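Annexin A8 (PDB 1W3W) binds calcium and phospholipids and acts as an anticoagulant by indirectly inhibiting the thromboplastin-specific complex of the blood coagulation cascade. Local coordinates at residues 31-36 and 41-46; 187-192 and 199-204; 226-231 and 246-251. All coordinates share one frame; numbering follows the deposited sequence.

Contact 1. Residues 31-36 and 41-46; sequences YKAMKG and EQAIID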
ATOM      1  N   TYR A  31     -27.726   9.456   6.415  1.00 19.44           N
ATOM      2  CA  TYR A  31     -28.803  10.102   5.684  1.00 20.89           C
ATOM      3  C   TYR A  31     -29.115  11.489   6.260  1.00 21.27           C
ATOM      4  O   TYR A  31     -29.112  12.484   5.546  1.00 20.95           O
ATOM      5  CB  TYR A  31     -30.037   9.205   5.710  1.00 21.90           C
ATOM      6  CG  TYR A  31     -31.261   9.778   5.020  1.00 24.89           C
ATOM      7  CD1 TYR A  31     -31.371   9.771   3.630  1.00 28.14           C
ATOM      8  CD2 TYR A  31     -32.312  10.313   5.762  1.00 28.79           C
ATOM      9  CE1 TYR A  31     -32.509  10.281   2.990  1.00 30.73           C
ATOM     10  CE2 TYR A  31     -33.451  10.833   5.133  1.00 31.14           C
ATOM     11  CZ  TYR A  31     -33.540  10.811   3.750  1.00 31.31           C
ATOM     12  OH  TYR A  31     -34.664  11.323   3.129  1.00 34.27           O
ATOM     13  N   LYS A  32     -29.338  11.553   7.563  1.00 22.41           N
ATOM     14  CA  LYS A  32     -29.645  12.806   8.239  1.00 23.56           C
ATOM     15  C   LYS A  32     -28.485  13.798   8.126  1.00 23.25           C
ATOM     16  O   LYS A  32     -28.692  15.003   8.031  1.00 22.80           O
ATOM     17  CB  LYS A  32     -29.963  12.530   9.710  1.00 24.28           C
ATOM     18  CG  LYS A  32     -31.256  11.755   9.907  1.00 28.18           C
ATOM     19  CD  LYS A  32     -31.578  11.546  11.386  1.00 33.19           C
ATOM     20  CE  LYS A  32     -32.705  12.478  11.847  1.00 36.30           C
ATOM     21  NZ  LYS A  32     -32.410  13.928  11.572  1.00 38.58           N
ATOM     22  N   ALA A  33     -27.260  13.274   8.111  1.00 22.98           N
ATOM     23  CA  ALA A  33     -26.071  14.107   8.034  1.00 22.60           C
ATOM     24  C   ALA A  33     -25.938  14.822   6.693  1.00 22.42           C
ATOM     25  O   ALA A  33     -25.327  15.865   6.625  1.00 22.62           O
ATOM     26  CB  ALA A  33     -24.821  13.271   8.296  1.00 22.37           C
ATOM     27  N   MET A  34     -26.490  14.255   5.630  1.00 22.98           N
ATOM     28  CA  MET A  34     -26.328  14.809   4.285  1.00 23.59           C
ATOM     29  C   MET A  34     -27.609  15.370   3.669  1.00 24.28           C
ATOM     30  O   MET A  34     -27.549  16.133   2.694  1.00 24.51           O
ATOM     31  CB  MET A  34     -25.757  13.728   3.373  1.00 23.47           C
ATOM     32  CG  MET A  34     -24.374  13.302   3.811  1.00 24.27           C
ATOM     33  SD  MET A  34     -23.607  12.164   2.710  1.00 23.87           S
ATOM     34  CE  MET A  34     -24.428  10.675   3.166  1.00 24.67           C
ATOM     35  N   LYS A  35     -28.744  14.992   4.239  1.00 24.91           N
ATOM     36  CA  LYS A  35     -30.063  15.369   3.735  1.00 25.99           C
ATOM     37  C   LYS A  35     -30.252  16.869   3.906  1.00 25.84           C
ATOM     38  O   LYS A  35     -29.787  17.462   4.879  1.00 25.56           O
ATOM     39  CB  LYS A  35     -31.153  14.571   4.486  1.00 26.33           C
ATOM     40  CG  LYS A  35     -32.579  15.111   4.406  1.00 29.61           C
ATOM     41  CD  LYS A  35     -33.528  14.354   5.344  1.00 32.77           C
ATOM     42  CE  LYS A  35     -34.577  15.283   5.977  1.00 35.75           C
ATOM     43  NZ  LYS A  35     -35.785  14.529   6.474  1.00 38.29           N
ATOM     44  N   GLY A  36     -30.920  17.488   2.939  1.00 26.15           N
ATOM     45  CA  GLY A  36     -31.309  18.875   3.062  1.00 25.90           C
ATOM     46  C   GLY A  36     -30.151  19.827   2.890  1.00 25.98           C
ATOM     47  O   GLY A  36     -29.216  19.572   2.128  1.00 25.48           O
ATOM     48  N   GLU A  41     -20.418  16.936   8.883  1.00 21.72           N
ATOM     49  CA  GLU A  41     -19.232  16.143   8.576  1.00 21.53           C
ATOM     50  C   GLU A  41     -18.778  15.306   9.759  1.00 20.65           C
ATOM     51  O   GLU A  41     -18.248  14.227   9.582  1.00 19.54           O
ATOM     52  CB  GLU A  41     -18.086  17.044   8.125  1.00 21.87           C
ATOM     53  CG  GLU A  41     -18.297  17.658   6.751  1.00 23.93           C
ATOM     54  CD  GLU A  41     -18.882  19.065   6.796  1.00 26.97           C
ATOM     55  OE1 GLU A  41     -19.003  19.675   5.712  1.00 28.92           O
ATOM     56  OE2 GLU A  41     -19.206  19.568   7.894  1.00 27.37           O
ATOM     57  N   GLN A  42     -18.979  15.816  10.965  1.00 20.21           N
ATOM     58  CA  GLN A  42     -18.559  15.116  12.159  1.00 20.00           C
ATOM     59  C   GLN A  42     -19.323  13.813  12.333  1.00 19.20           C
ATOM     60  O   GLN A  42     -18.739  12.814  12.729  1.00 18.81           O
ATOM     61  CB  GLN A  42     -18.739  16.006  13.401  1.00 20.82           C
ATOM     62  CG  GLN A  42     -18.162  15.397  14.674  1.00 21.70           C
ATOM     63  CD  GLN A  42     -16.669  15.143  14.573  1.00 22.86           C
ATOM     64  OE1 GLN A  42     -16.198  14.032  14.837  1.00 25.41           O
ATOM     65  NE2 GLN A  42     -15.931  16.152  14.171  1.00 23.05           N
ATOM     66  N   ALA A  43     -20.623  13.819  12.036  1.00 18.30           N
ATOM     67  CA  ALA A  43     -21.433  12.616  12.128  1.00 17.82           C
ATOM     68  C   ALA A  43     -20.973  11.572  11.110  1.00 17.47           C
ATOM     69  O   ALA A  43     -21.065  10.385  11.371  1.00 17.34           O
ATOM     70  CB  ALA A  43     -22.904  12.935  11.917  1.00 18.19           C
ATOM     71  N   ILE A  44     -20.485  12.025   9.956  1.00 16.68           N
ATOM     72  CA  ILE A  44     -19.938  11.122   8.953  1.00 16.87           C
ATOM     73  C   ILE A  44     -18.636  10.483   9.479  1.00 16.38           C
ATOM     74  O   ILE A  44     -18.465   9.280   9.361  1.00 16.04           O
ATOM     75  CB  ILE A  44     -19.735  11.853   7.595  1.00 16.89           C
ATOM     76  CG1 ILE A  44     -21.108  12.200   6.989  1.00 17.86           C
ATOM     77  CG2 ILE A  44     -18.950  10.993   6.622  1.00 17.29           C
ATOM     78  CD1 ILE A  44     -21.061  13.242   5.908  1.00 19.33           C
ATOM     79  N   ILE A  45     -17.763  11.288  10.081  1.00 16.10           N
ATOM     80  CA  ILE A  45     -16.539  10.795  10.729  1.00 16.42           C
ATOM     81  C   ILE A  45     -16.876   9.779  11.820  1.00 16.38           C
ATOM     82  O   ILE A  45     -16.298   8.706  11.866  1.00 16.57           O
ATOM     83  CB  ILE A  45     -15.714  11.971  11.322  1.00 16.52           C
ATOM     84  CG1 ILE A  45     -15.174  12.867  10.216  1.00 16.92           C
ATOM     85  CG2 ILE A  45     -14.539  11.460  12.205  1.00 17.09           C
ATOM     86  CD1 ILE A  45     -14.568  14.159  10.745  1.00 16.97           C
ATOM     87  N   ASP A  46     -17.847  10.100  12.665  1.00 16.65           N
ATOM     88  CA  ASP A  46     -18.172   9.280  13.830  1.00 17.55           C
ATOM     89  C   ASP A  46     -18.711   7.919  13.460  1.00 17.31           C
ATOM     90  O   ASP A  46     -18.530   6.988  14.206  1.00 17.75           O
ATOM     91  CB  ASP A  46     -19.186   9.979  14.736  1.00 18.18           C
ATOM     92  CG  ASP A  46     -18.578  11.136  15.509  1.00 20.78           C
ATOM     93  OD1 ASP A  46     -17.350  11.357  15.432  1.00 23.96           O
ATOM     94  OD2 ASP A  46     -19.268  11.890  16.207  1.00 25.22           O
TER

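Contact 2. Residues 187-192 and 199-204; sequences YAAGEK and MKFITI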
ATOM      1  N   TYR A 187      26.547 -10.630  -6.396  1.00 30.21           N
ATOM      2  CA  TYR A 187      27.845 -10.004  -6.299  1.00 31.96           C
ATOM      3  C   TYR A 187      28.485  -9.868  -7.688  1.00 33.29           C
ATOM      4  O   TYR A 187      28.931  -8.787  -8.060  1.00 33.10           O
ATOM      5  CB  TYR A 187      28.700 -10.856  -5.389  1.00 31.98           C
ATOM      6  CG  TYR A 187      30.089 -10.360  -5.145  1.00 34.20           C
ATOM      7  CD1 TYR A 187      30.326  -9.077  -4.652  1.00 36.34           C
ATOM      8  CD2 TYR A 187      31.179 -11.188  -5.373  1.00 36.21           C
ATOM      9  CE1 TYR A 187      31.624  -8.633  -4.409  1.00 37.15           C
ATOM     10  CE2 TYR A 187      32.467 -10.755  -5.130  1.00 37.58           C
ATOM     11  CZ  TYR A 187      32.686  -9.479  -4.646  1.00 37.84           C
ATOM     12  OH  TYR A 187      33.987  -9.079  -4.413  1.00 40.39           O
ATOM     13  N   ALA A 188      28.509 -10.964  -8.448  1.00 34.77           N
ATOM     14  CA  ALA A 188      29.037 -10.966  -9.815  1.00 36.45           C
ATOM     15  C   ALA A 188      28.304  -9.965 -10.717  1.00 38.08           C
ATOM     16  O   ALA A 188      28.925  -9.296 -11.533  1.00 38.05           O
ATOM     17  CB  ALA A 188      28.954 -12.373 -10.416  1.00 36.27           C
ATOM     18  N   ALA A 189      26.991  -9.861 -10.549  1.00 40.39           N
ATOM     19  CA  ALA A 189      26.154  -8.966 -11.349  1.00 42.30           C
ATOM     20  C   ALA A 189      26.470  -7.489 -11.095  1.00 44.44           C
ATOM     21  O   ALA A 189      26.433  -6.673 -12.016  1.00 44.74           O
ATOM     22  CB  ALA A 189      24.681  -9.237 -11.078  1.00 42.37           C
ATOM     23  N   GLY A 190      26.779  -7.151  -9.849  1.00 46.74           N
ATOM     24  CA  GLY A 190      27.162  -5.797  -9.503  1.00 48.78           C
ATOM     25  C   GLY A 190      28.547  -5.431 -10.001  1.00 50.56           C
ATOM     26  O   GLY A 190      28.819  -4.264 -10.275  1.00 51.18           O
ATOM     27  N   GLU A 191      29.408  -6.435 -10.135  1.00 52.49           N
ATOM     28  CA  GLU A 191      30.824  -6.224 -10.438  1.00 54.09           C
ATOM     29  C   GLU A 191      31.158  -6.073 -11.922  1.00 55.05           C
ATOM     30  O   GLU A 191      32.302  -5.767 -12.253  1.00 55.25           O
ATOM     31  CB  GLU A 191      31.666  -7.370  -9.848  1.00 54.31           C
ATOM     32  CG  GLU A 191      32.577  -6.956  -8.701  1.00 55.85           C
ATOM     33  CD  GLU A 191      31.911  -5.993  -7.730  1.00 57.35           C
ATOM     34  OE1 GLU A 191      30.882  -6.365  -7.127  1.00 58.64           O
ATOM     35  OE2 GLU A 191      32.417  -4.861  -7.575  1.00 59.21           O
ATOM     36  N   LYS A 192      30.198  -6.287 -12.819  1.00 56.37           N
ATOM     37  CA  LYS A 192      30.501  -6.150 -14.246  1.00 57.47           C
ATOM     38  C   LYS A 192      30.495  -4.671 -14.646  1.00 58.12           C
ATOM     39  O   LYS A 192      29.576  -3.912 -14.314  1.00 58.06           O
ATOM     40  CB  LYS A 192      29.600  -7.024 -15.128  1.00 57.81           C
ATOM     41  CG  LYS A 192      28.111  -6.735 -15.091  1.00 58.71           C
ATOM     42  CD  LYS A 192      27.388  -7.493 -16.218  1.00 60.18           C
ATOM     43  CE  LYS A 192      27.276  -9.000 -15.930  1.00 60.68           C
ATOM     44  NZ  LYS A 192      28.541  -9.750 -16.173  1.00 60.76           N
ATOM     45  N   MET A 199      18.954  -7.785 -14.741  1.00 41.57           N
ATOM     46  CA  MET A 199      18.065  -8.952 -14.808  1.00 40.27           C
ATOM     47  C   MET A 199      18.376 -10.013 -13.761  1.00 38.40           C
ATOM     48  O   MET A 199      17.484 -10.741 -13.342  1.00 37.57           O
ATOM     49  CB  MET A 199      18.096  -9.597 -16.201  1.00 40.47           C
ATOM     50  CG  MET A 199      17.175  -8.936 -17.218  1.00 42.09           C
ATOM     51  SD  MET A 199      15.449  -8.705 -16.655  1.00 45.91           S
ATOM     52  CE  MET A 199      14.977 -10.389 -16.290  1.00 44.71           C
ATOM     53  N   LYS A 200      19.639 -10.104 -13.354  1.00 36.63           N
ATOM     54  CA  LYS A 200      20.037 -11.052 -12.324  1.00 35.64           C
ATOM     55  C   LYS A 200      19.500 -10.627 -10.957  1.00 34.01           C
ATOM     56  O   LYS A 200      18.965 -11.451 -10.215  1.00 33.31           O
ATOM     57  CB  LYS A 200      21.559 -11.217 -12.282  1.00 35.94           C
ATOM     58  CG  LYS A 200      22.000 -12.572 -11.748  1.00 37.28           C
ATOM     59  CD  LYS A 200      21.668 -13.720 -12.724  1.00 39.33           C
ATOM     60  CE  LYS A 200      20.460 -14.571 -12.273  1.00 40.68           C
ATOM     61  NZ  LYS A 200      20.793 -16.034 -12.182  1.00 41.20           N
ATOM     62  N   PHE A 201      19.647  -9.343 -10.638  1.00 32.47           N
ATOM     63  CA  PHE A 201      19.011  -8.772  -9.458  1.00 31.51           C
ATOM     64  C   PHE A 201      17.507  -8.995  -9.475  1.00 30.39           C
ATOM     65  O   PHE A 201      16.929  -9.427  -8.475  1.00 29.53           O
ATOM     66  CB  PHE A 201      19.285  -7.269  -9.358  1.00 31.94           C
ATOM     67  CG  PHE A 201      20.552  -6.931  -8.644  1.00 32.20           C
ATOM     68  CD1 PHE A 201      20.536  -6.588  -7.300  1.00 32.97           C
ATOM     69  CD2 PHE A 201      21.763  -6.939  -9.318  1.00 33.42           C
ATOM     70  CE1 PHE A 201      21.712  -6.268  -6.633  1.00 33.33           C
ATOM     71  CE2 PHE A 201      22.947  -6.615  -8.659  1.00 33.46           C
ATOM     72  CZ  PHE A 201      22.920  -6.284  -7.317  1.00 33.53           C
ATOM     73  N   ILE A 202      16.875  -8.711 -10.612  1.00 29.01           N
ATOM     74  CA  ILE A 202      15.414  -8.728 -10.699  1.00 28.27           C
ATOM     75  C   ILE A 202      14.865 -10.125 -10.465  1.00 27.44           C
ATOM     76  O   ILE A 202      13.921 -10.311  -9.691  1.00 26.38           O
ATOM     77  CB  ILE A 202      14.928  -8.158 -12.060  1.00 28.53           C
ATOM     78  CG1 ILE A 202      15.170  -6.650 -12.106  1.00 28.75           C
ATOM     79  CG2 ILE A 202      13.443  -8.461 -12.286  1.00 29.05           C
ATOM     80  CD1 ILE A 202      14.993  -6.039 -13.497  1.00 30.31           C
ATOM     81  N   THR A 203      15.474 -11.109 -11.113  1.00 26.37           N
ATOM     82  CA  THR A 203      15.008 -12.484 -11.031  1.00 26.26           C
ATOM     83  C   THR A 203      15.095 -13.045  -9.618  1.00 25.19           C
ATOM     84  O   THR A 203      14.157 -13.668  -9.136  1.00 24.94           O
ATOM     85  CB  THR A 203      15.819 -13.383 -11.994  1.00 26.59           C
ATOM     86  OG1 THR A 203      15.621 -12.933 -13.337  1.00 28.12           O
ATOM     87  CG2 THR A 203      15.271 -14.807 -11.996  1.00 27.28           C
ATOM     88  N   ILE A 204      16.227 -12.841  -8.967  1.00 24.20           N
ATOM     89  CA  ILE A 204      16.410 -13.349  -7.615  1.00 24.26           C
ATOM     90  C   ILE A 204      15.490 -12.612  -6.618  1.00 24.24           C
ATOM     91  O   ILE A 204      14.826 -13.244  -5.791  1.00 23.05           O
ATOM     92  CB  ILE A 204      17.904 -13.255  -7.218  1.00 24.22           C
ATOM     93  CG1 ILE A 204      18.699 -14.319  -7.989  1.00 24.27           C
ATOM     94  CG2 ILE A 204      18.099 -13.413  -5.719  1.00 24.23           C
ATOM     95  CD1 ILE A 204      20.183 -14.031  -8.097  1.00 25.24           C
TER

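Contact 3. Residues 226-231 and 246-251; sequences KSIEDS and TVVKCT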
ATOM      1  N   LYS A 226      29.546  -5.510   1.803  1.00 21.22           N
ATOM      2  CA  LYS A 226      28.665  -4.414   1.478  1.00 21.39           C
ATOM      3  C   LYS A 226      27.230  -4.916   1.708  1.00 20.76           C
ATOM      4  O   LYS A 226      26.907  -6.057   1.366  1.00 20.37           O
ATOM      5  CB  LYS A 226      28.884  -4.020   0.016  1.00 22.36           C
ATOM      6  CG  LYS A 226      28.452  -2.621  -0.337  1.00 24.75           C
ATOM      7  CD  LYS A 226      28.950  -2.217  -1.734  1.00 27.95           C
ATOM      8  CE  LYS A 226      29.132  -0.701  -1.840  1.00 30.33           C
ATOM      9  NZ  LYS A 226      28.718  -0.174  -3.173  1.00 32.31           N
ATOM     10  N   SER A 227      26.376  -4.086   2.296  1.00 19.83           N
ATOM     11  CA  SER A 227      24.974  -4.436   2.453  1.00 19.20           C
ATOM     12  C   SER A 227      24.304  -4.472   1.076  1.00 18.70           C
ATOM     13  O   SER A 227      24.726  -3.779   0.151  1.00 18.30           O
ATOM     14  CB  SER A 227      24.276  -3.433   3.369  1.00 19.08           C
ATOM     15  OG  SER A 227      24.193  -2.160   2.751  1.00 20.24           O
ATOM     16  N   ILE A 228      23.243  -5.250   0.947  1.00 18.46           N
ATOM     17  CA  ILE A 228      22.505  -5.310  -0.319  1.00 18.95           C
ATOM     18  C   ILE A 228      21.879  -3.951  -0.679  1.00 18.53           C
ATOM     19  O   ILE A 228      21.846  -3.576  -1.837  1.00 16.96           O
ATOM     20  CB  ILE A 228      21.451  -6.469  -0.304  1.00 19.41           C
ATOM     21  CG1 ILE A 228      20.948  -6.777  -1.713  1.00 20.89           C
ATOM     22  CG2 ILE A 228      20.278  -6.159   0.578  1.00 20.77           C
ATOM     23  CD1 ILE A 228      21.981  -7.393  -2.588  1.00 22.98           C
ATOM     24  N   GLU A 229      21.418  -3.208   0.326  1.00 18.98           N
ATOM     25  CA  GLU A 229      20.864  -1.877   0.092  1.00 19.97           C
ATOM     26  C   GLU A 229      21.888  -0.890  -0.524  1.00 19.68           C
ATOM     27  O   GLU A 229      21.582  -0.209  -1.512  1.00 19.16           O
ATOM     28  CB  GLU A 229      20.183  -1.293   1.356  1.00 20.76           C
ATOM     29  CG  GLU A 229      20.733  -1.696   2.714  1.00 25.25           C
ATOM     30  CD  GLU A 229      20.151  -2.995   3.277  1.00 28.41           C
ATOM     31  OE1 GLU A 229      20.875  -4.015   3.241  1.00 28.72           O
ATOM     32  OE2 GLU A 229      18.993  -3.006   3.779  1.00 29.58           O
ATOM     33  N   ASP A 230      23.094  -0.847   0.031  1.00 19.31           N
ATOM     34  CA  ASP A 230      24.154   0.018  -0.480  1.00 19.97           C
ATOM     35  C   ASP A 230      24.591  -0.401  -1.883  1.00 19.99           C
ATOM     36  O   ASP A 230      24.909   0.447  -2.694  1.00 19.73           O
ATOM     37  CB  ASP A 230      25.353   0.053   0.471  1.00 20.19           C
ATOM     38  CG  ASP A 230      25.092   0.898   1.698  1.00 21.19           C
ATOM     39  OD1 ASP A 230      25.883   0.830   2.657  1.00 21.94           O
ATOM     40  OD2 ASP A 230      24.108   1.660   1.791  1.00 25.28           O
ATOM     41  N   SER A 231      24.563  -1.698  -2.175  1.00 20.42           N
ATOM     42  CA  SER A 231      24.879  -2.183  -3.514  1.00 20.46           C
ATOM     43  C   SER A 231      23.839  -1.718  -4.502  1.00 20.37           C
ATOM     44  O   SER A 231      24.181  -1.177  -5.529  1.00 20.59           O
ATOM     45  CB  SER A 231      24.993  -3.695  -3.545  1.00 20.86           C
ATOM     46  OG  SER A 231      26.120  -4.106  -2.792  1.00 23.78           O
ATOM     47  N   THR A 246      12.445  -1.353  -2.259  1.00 15.71           N
ATOM     48  CA  THR A 246      11.134  -1.621  -1.674  1.00 15.37           C
ATOM     49  C   THR A 246      10.988  -3.113  -1.419  1.00 15.37           C
ATOM     50  O   THR A 246      10.552  -3.519  -0.345  1.00 15.53           O
ATOM     51  CB  THR A 246      10.015  -1.128  -2.592  1.00 14.76           C
ATOM     52  OG1 THR A 246      10.078   0.291  -2.682  1.00 16.17           O
ATOM     53  CG2 THR A 246       8.675  -1.390  -1.984  1.00 13.97           C
ATOM     54  N   VAL A 247      11.385  -3.932  -2.387  1.00 15.35           N
ATOM     55  CA  VAL A 247      11.368  -5.384  -2.191  1.00 15.82           C
ATOM     56  C   VAL A 247      12.227  -5.763  -0.993  1.00 15.58           C
ATOM     57  O   VAL A 247      11.793  -6.538  -0.139  1.00 16.46           O
ATOM     58  CB  VAL A 247      11.810  -6.148  -3.459  1.00 15.75           C
ATOM     59  CG1 VAL A 247      11.928  -7.660  -3.184  1.00 16.52           C
ATOM     60  CG2 VAL A 247      10.825  -5.917  -4.546  1.00 15.86           C
ATOM     61  N   VAL A 248      13.421  -5.199  -0.899  1.00 15.38           N
ATOM     62  CA  VAL A 248      14.322  -5.494   0.210  1.00 15.66           C
ATOM     63  C   VAL A 248      13.706  -5.098   1.566  1.00 16.17           C
ATOM     64  O   VAL A 248      13.677  -5.903   2.506  1.00 15.74           O
ATOM     65  CB  VAL A 248      15.715  -4.812   0.011  1.00 15.69           C
ATOM     66  CG1 VAL A 248      16.539  -4.896   1.258  1.00 16.30           C
ATOM     67  CG2 VAL A 248      16.469  -5.461  -1.142  1.00 16.53           C
ATOM     68  N   LYS A 249      13.173  -3.879   1.654  1.00 16.37           N
ATOM     69  CA  LYS A 249      12.568  -3.396   2.906  1.00 17.00           C
ATOM     70  C   LYS A 249      11.360  -4.230   3.319  1.00 17.00           C
ATOM     71  O   LYS A 249      11.206  -4.551   4.504  1.00 16.90           O
ATOM     72  CB  LYS A 249      12.167  -1.926   2.773  1.00 17.69           C
ATOM     73  CG  LYS A 249      13.352  -0.985   2.743  1.00 19.43           C
ATOM     74  CD  LYS A 249      12.934   0.405   2.334  1.00 23.33           C
ATOM     75  CE  LYS A 249      14.036   1.410   2.663  1.00 25.67           C
ATOM     76  NZ  LYS A 249      13.738   2.711   2.015  1.00 28.39           N
ATOM     77  N   CYS A 250      10.514  -4.592   2.350  1.00 16.76           N
ATOM     78  CA  CYS A 250       9.321  -5.398   2.627  1.00 17.15           C
ATOM     79  C   CYS A 250       9.675  -6.815   3.085  1.00 17.78           C
ATOM     80  O   CYS A 250       8.954  -7.433   3.859  1.00 17.47           O
ATOM     81  CB  CYS A 250       8.413  -5.446   1.404  1.00 17.29           C
ATOM     82  SG  CYS A 250       7.541  -3.883   1.125  1.00 17.29           S
ATOM     83  N   THR A 251      10.806  -7.315   2.614  1.00 18.16           N
ATOM     84  CA  THR A 251      11.290  -8.635   2.998  1.00 18.68           C
ATOM     85  C   THR A 251      11.786  -8.641   4.431  1.00 18.76           C
ATOM     86  O   THR A 251      11.523  -9.576   5.171  1.00 19.37           O
ATOM     87  CB  THR A 251      12.435  -9.042   2.044  1.00 19.00           C
ATOM     88  OG1 THR A 251      11.909  -9.224   0.729  1.00 18.45           O
ATOM     89  CG2 THR A 251      13.029 -10.393   2.420  1.00 20.76           C
TER

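Contact 1. Residues 31-36 and 41-46
A33 and M34, in the last turn of helix 24-34, meet A43 and I44 near the start of helix 41-48, across the helix-loop-helix that opens the first annexin repeat. The methyl CB of A33 sits 4.1 Å from CB of A43 and touches I44 CG1 as well, so one small group bears on two residues of the opposite helix. M34 CG lies 3.9 Å from I44 CD1, the two side chains crossing at about a right angle. I44 reaches this point because CG1 is anti to its own carbonyl carbon (chi1 -68°) and chi2 is extended (163°), which carries CD1 toward M34. M34 also packs on L71, T74, L75 and E78 of helix 71-78, while I44 also rests on L79. The link between the helices is short, and N40 pins it: its backbone bonds to A33 and its OD1 accepts from A43 N, just inside the second helix. M34 and G36 probably correspond to M266 and G268, which bind calcium in the fourth repeat; this contact lies away from that site. Where helix 24-34 ends, Y31 O accepts from both M34 N and K35 N, the latter at 2.9 Å.

Contact 2. Residues 187-192 and 199-204
The F201 ring reaches across to helix 176-191 and presents its edge to the backbone at G190, with CE2 4.0 Å from G190 N, close to the ring plane. A189 CB approaches the same ring obliquely, 4.0 Å from CE2, and touches K200 CB on the other helix at 3.9 Å. The A189 methyl thus fits between the root of one side chain and the ring of the next. K200 starts toward A189, but with CG anti to its backbone N (chi1 -153°) and further bends along the chain, its end turns off, and NZ makes a long, weak ion pair with D185. The paired segments are nearly antiparallel, at 152°, with their axes 9.5 Å apart at closest approach, and together they form the first helical hairpin of the third annexin repeat. F201 also packs on L186 of the first helix and on I232 and E235 of helix 228-235, which ties the hairpin to the rest of the repeat. Within helix 198-207, T203 OG1 and T203 N reach M199 O from opposite faces of its carbonyl plane. Since no hydrogen bond joins the two segments, their contact rests on van der Waals packing of methyl, methylene and aromatic groups, with the G190 backbone at the ring edge.

Contact 3. Residues 226-231 and 246-251
V248 has the largest buried surface of this contact, and its CG1 methyl does the touching, 4.0 Å from I228 CG2 and equally far from E229 OE2. That methyl stands anti to the backbone N of V248 (chi1 169°), which aims it at the first turn of helix 228-235. The isoleucine meets it with its CG2 branch, the two side chains crossing obliquely, whereas E229 comes over at about a right angle. Bent at chi2, the glutamate brings one carboxylate oxygen against the valine methyl, and its side chain also lies on L245 and Q252 of helix 238-252. Helices 228-235 and 238-252 lie in the C-terminal part of the third annexin repeat, the second running just past its predicted end, and F217 of helix 210-224 packs on both I228 and V248. Y220 of that helix touches I228 too and hydrogen-bonds through its OH to S231 OG. S227 is the N-cap of helix 228-235: its OG accepts from D230 N at 3.2 Å, with an N-H...O angle of 160°, fixing the turn that carries I228 and E229. Within the partner helix, T251 OG1 bonds to V247 O over 2.8 Å from above the carbonyl plane, while T251 N comes from the opposite face. K249 NZ forms a salt bridge with E260.

In the fold
The three contacts follow one another along the chain without nesting or crossing. Contact 1 closes the short loop 35-40 between helices 24-34 and 41-48 in the first repeat. Contact 2 closes the comparable turn of the third repeat, joining helices 176-191 and 198-207, with its centre 55 Å from that of contact 1 and on the opposite side of the chain's centre. Contact 3 spans a longer connection, most of it helical, and joins helices 228-235 and 238-252 at the C-terminal end of that third repeat. It touches contact 2 through F201 CE1 and I228 CD1, 4.2 Å apart, so the two pack against each other at this point. Contact 1 touches neither.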